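Long-range contact in nucleoside diphosphate kinase family protein (Babesia bovis, PDB 3JS9), which probably transfers the terminal phosphate of nucleoside triphosphates to nucleoside diphosphates, as a magnesium-dependent kinase of the NDK family: residues R11-V16 with A132-L137. Sequence-based numbering, arbitrary orientation.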
loop_
_atom_site.group_PDB
_atom_site.type_symbol
_atom_site.label_atom_id
_atom_site.label_comp_id
_atom_site.label_asym_id
_atom_site.label_seq_id
_atom_site.Cartn_x
_atom_site.Cartn_y
_atom_site.Cartn_z
ATOM N N ARG A 11 -21.220 18.070 -6.345
ATOM C CA ARG A 11 -19.874 18.401 -5.939
ATOM C C ARG A 11 -19.875 18.508 -4.435
ATOM O O ARG A 11 -20.809 19.101 -3.864
ATOM C CB ARG A 11 -19.458 19.739 -6.514
ATOM C CG ARG A 11 -19.124 19.654 -7.959
ATOM C CD ARG A 11 -18.945 21.020 -8.601
ATOM N NE ARG A 11 -18.518 20.841 -9.982
ATOM C CZ ARG A 11 -18.086 21.811 -10.781
ATOM N NH1 ARG A 11 -17.995 23.069 -10.336
ATOM N NH2 ARG A 11 -17.720 21.506 -12.022
ATOM N N THR A 12 -18.822 17.991 -3.794
ATOM C CA THR A 12 -18.720 18.046 -2.359
ATOM C C THR A 12 -17.414 18.695 -1.900
ATOM O O THR A 12 -16.375 18.619 -2.578
ATOM C CB THR A 12 -18.902 16.650 -1.723
ATOM O OG1 THR A 12 -19.051 16.810 -0.310
ATOM C CG2 THR A 12 -17.713 15.703 -2.014
ATOM N N TYR A 13 -17.459 19.352 -0.750
ATOM C CA TYR A 13 -16.274 19.998 -0.261
ATOM C C TYR A 13 -15.620 19.064 0.751
ATOM O O TYR A 13 -16.276 18.595 1.697
ATOM C CB TYR A 13 -16.611 21.356 0.334
ATOM C CG TYR A 13 -15.413 21.999 0.967
ATOM C CD1 TYR A 13 -14.352 22.435 0.182
ATOM C CD2 TYR A 13 -15.309 22.125 2.366
ATOM C CE1 TYR A 13 -13.206 22.989 0.761
ATOM C CE2 TYR A 13 -14.172 22.685 2.952
ATOM C CZ TYR A 13 -13.126 23.117 2.140
ATOM O OH TYR A 13 -11.989 23.668 2.700
ATOM N N ILE A 14 -14.342 18.764 0.534
ATOM C CA ILE A 14 -13.603 17.863 1.421
ATOM C C ILE A 14 -12.366 18.641 1.941
ATOM O O ILE A 14 -11.634 19.249 1.150
ATOM C CB ILE A 14 -13.160 16.518 0.673
ATOM C CG1 ILE A 14 -14.329 15.788 -0.028
ATOM C CG2 ILE A 14 -12.298 15.577 1.577
ATOM C CD1 ILE A 14 -15.417 15.081 0.861
ATOM N N MET A 15 -12.111 18.585 3.250
ATOM C CA MET A 15 -11.035 19.373 3.811
ATOM C C MET A 15 -10.165 18.605 4.819
ATOM O O MET A 15 -10.636 18.136 5.874
ATOM C CB MET A 15 -11.588 20.662 4.434
ATOM C CG MET A 15 -10.499 21.568 5.020
ATOM S SD MET A 15 -11.058 23.156 5.726
ATOM C CE MET A 15 -12.332 22.567 6.883
ATOM N N VAL A 16 -8.895 18.458 4.495
ATOM C CA VAL A 16 -7.974 17.892 5.460
ATOM C C VAL A 16 -7.738 18.988 6.496
ATOM O O VAL A 16 -7.298 20.095 6.139
ATOM C CB VAL A 16 -6.633 17.494 4.826
ATOM C CG1 VAL A 16 -5.730 16.827 5.875
ATOM C CG2 VAL A 16 -6.889 16.590 3.660
ATOM N N ALA A 132 -23.157 23.207 -1.202
ATOM C CA ALA A 132 -23.308 24.365 -2.079
ATOM C C ALA A 132 -22.619 25.587 -1.453
ATOM O O ALA A 132 -21.952 26.359 -2.146
ATOM C CB ALA A 132 -24.776 24.640 -2.377
ATOM N N ARG A 133 -22.763 25.732 -0.142
ATOM C CA ARG A 133 -22.163 26.846 0.568
ATOM C C ARG A 133 -20.661 26.662 0.598
ATOM O O ARG A 133 -19.897 27.567 0.247
ATOM C CB ARG A 133 -22.736 26.972 2.007
ATOM C CG ARG A 133 -22.082 28.103 2.834
ATOM C CD ARG A 133 -22.693 28.352 4.232
ATOM N NE ARG A 133 -22.508 27.198 5.103
ATOM C CZ ARG A 133 -23.471 26.306 5.346
ATOM N NH1 ARG A 133 -24.693 26.471 4.812
ATOM N NH2 ARG A 133 -23.219 25.254 6.127
ATOM N N GLU A 134 -20.246 25.471 1.014
ATOM C CA GLU A 134 -18.841 25.213 1.292
ATOM C C GLU A 134 -17.973 25.362 0.032
ATOM O O GLU A 134 -16.887 25.971 0.095
ATOM C CB GLU A 134 -18.653 23.845 1.958
ATOM C CG GLU A 134 -18.997 23.810 3.434
ATOM C CD GLU A 134 -19.286 22.386 3.950
ATOM O OE1 GLU A 134 -18.866 21.379 3.343
ATOM O OE2 GLU A 134 -19.957 22.272 4.980
ATOM N N CYS A 135 -18.469 24.843 -1.096
ATOM C CA CYS A 135 -17.717 24.912 -2.375
ATOM C C CYS A 135 -17.475 26.341 -2.840
ATOM O O CYS A 135 -16.346 26.686 -3.265
ATOM C CB CYS A 135 -18.392 24.095 -3.492
ATOM S SG CYS A 135 -18.275 22.298 -3.243
ATOM N N ALA A 136 -18.521 27.170 -2.737
ATOM C CA ALA A 136 -18.421 28.598 -3.076
ATOM C C ALA A 136 -17.652 29.396 -2.024
ATOM O O ALA A 136 -16.970 30.373 -2.359
ATOM C CB ALA A 136 -19.784 29.201 -3.309
ATOM N N LEU A 137 -17.773 28.989 -0.762
ATOM C CA LEU A 137 -17.077 29.665 0.333
ATOM C C LEU A 137 -15.548 29.466 0.347
ATOM O O LEU A 137 -14.809 30.403 0.596
ATOM C CB LEU A 137 -17.663 29.225 1.675
ATOM C CG LEU A 137 -16.935 29.658 2.956
ATOM C CD1 LEU A 137 -17.020 31.173 3.149
ATOM C CD2 LEU A 137 -17.502 28.950 4.160
#
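Tyr13 and Glu134 meet where helix 128-138 packs on strand 10-16, an inner strand of the antiparallel sheet in the ferredoxin-like fold of nucleoside diphosphate kinases. The axes of the two short segments pass 7.1 Å apart at 64°, with Tyr13 and Cys135 nearest each other by CA. First contact is aliphatic: CB of Tyr13 lies 3.6 Å from CB of Glu134. The two side chains then run about perpendicular to each other, and the ring and carboxylate planes differ by 69°. OE1 of Glu134 sits at the edge of the ring, close to its plane and 3.8 Å from CD2 of Tyr13, while Glu134 O approaches one face near the rim. The sulfur of Cys135 lies against the strand backbone: with SG anti to its own carbonyl carbon (chi1 -71°), it rests 3.9 Å from Tyr13 N and 4.1 Å from Tyr13 CB. The extended glutamate chain carries OE1 past the tyrosine to His123, the predicted phosphohistidine residue, where it is hydrogen-bonded to His123 NE2 and to Ser125 OG. Glu134 thus probably orients the imidazole as a second-shell residue. Ser125 OG is hydrogen-bonded to Tyr13 N as well, linking strand, helix and active-site segment. Further out, the Tyr13 ring stacks on Trp138, and Arg11 turns its guanidinium to a salt bridge between NE and Glu84 OE2.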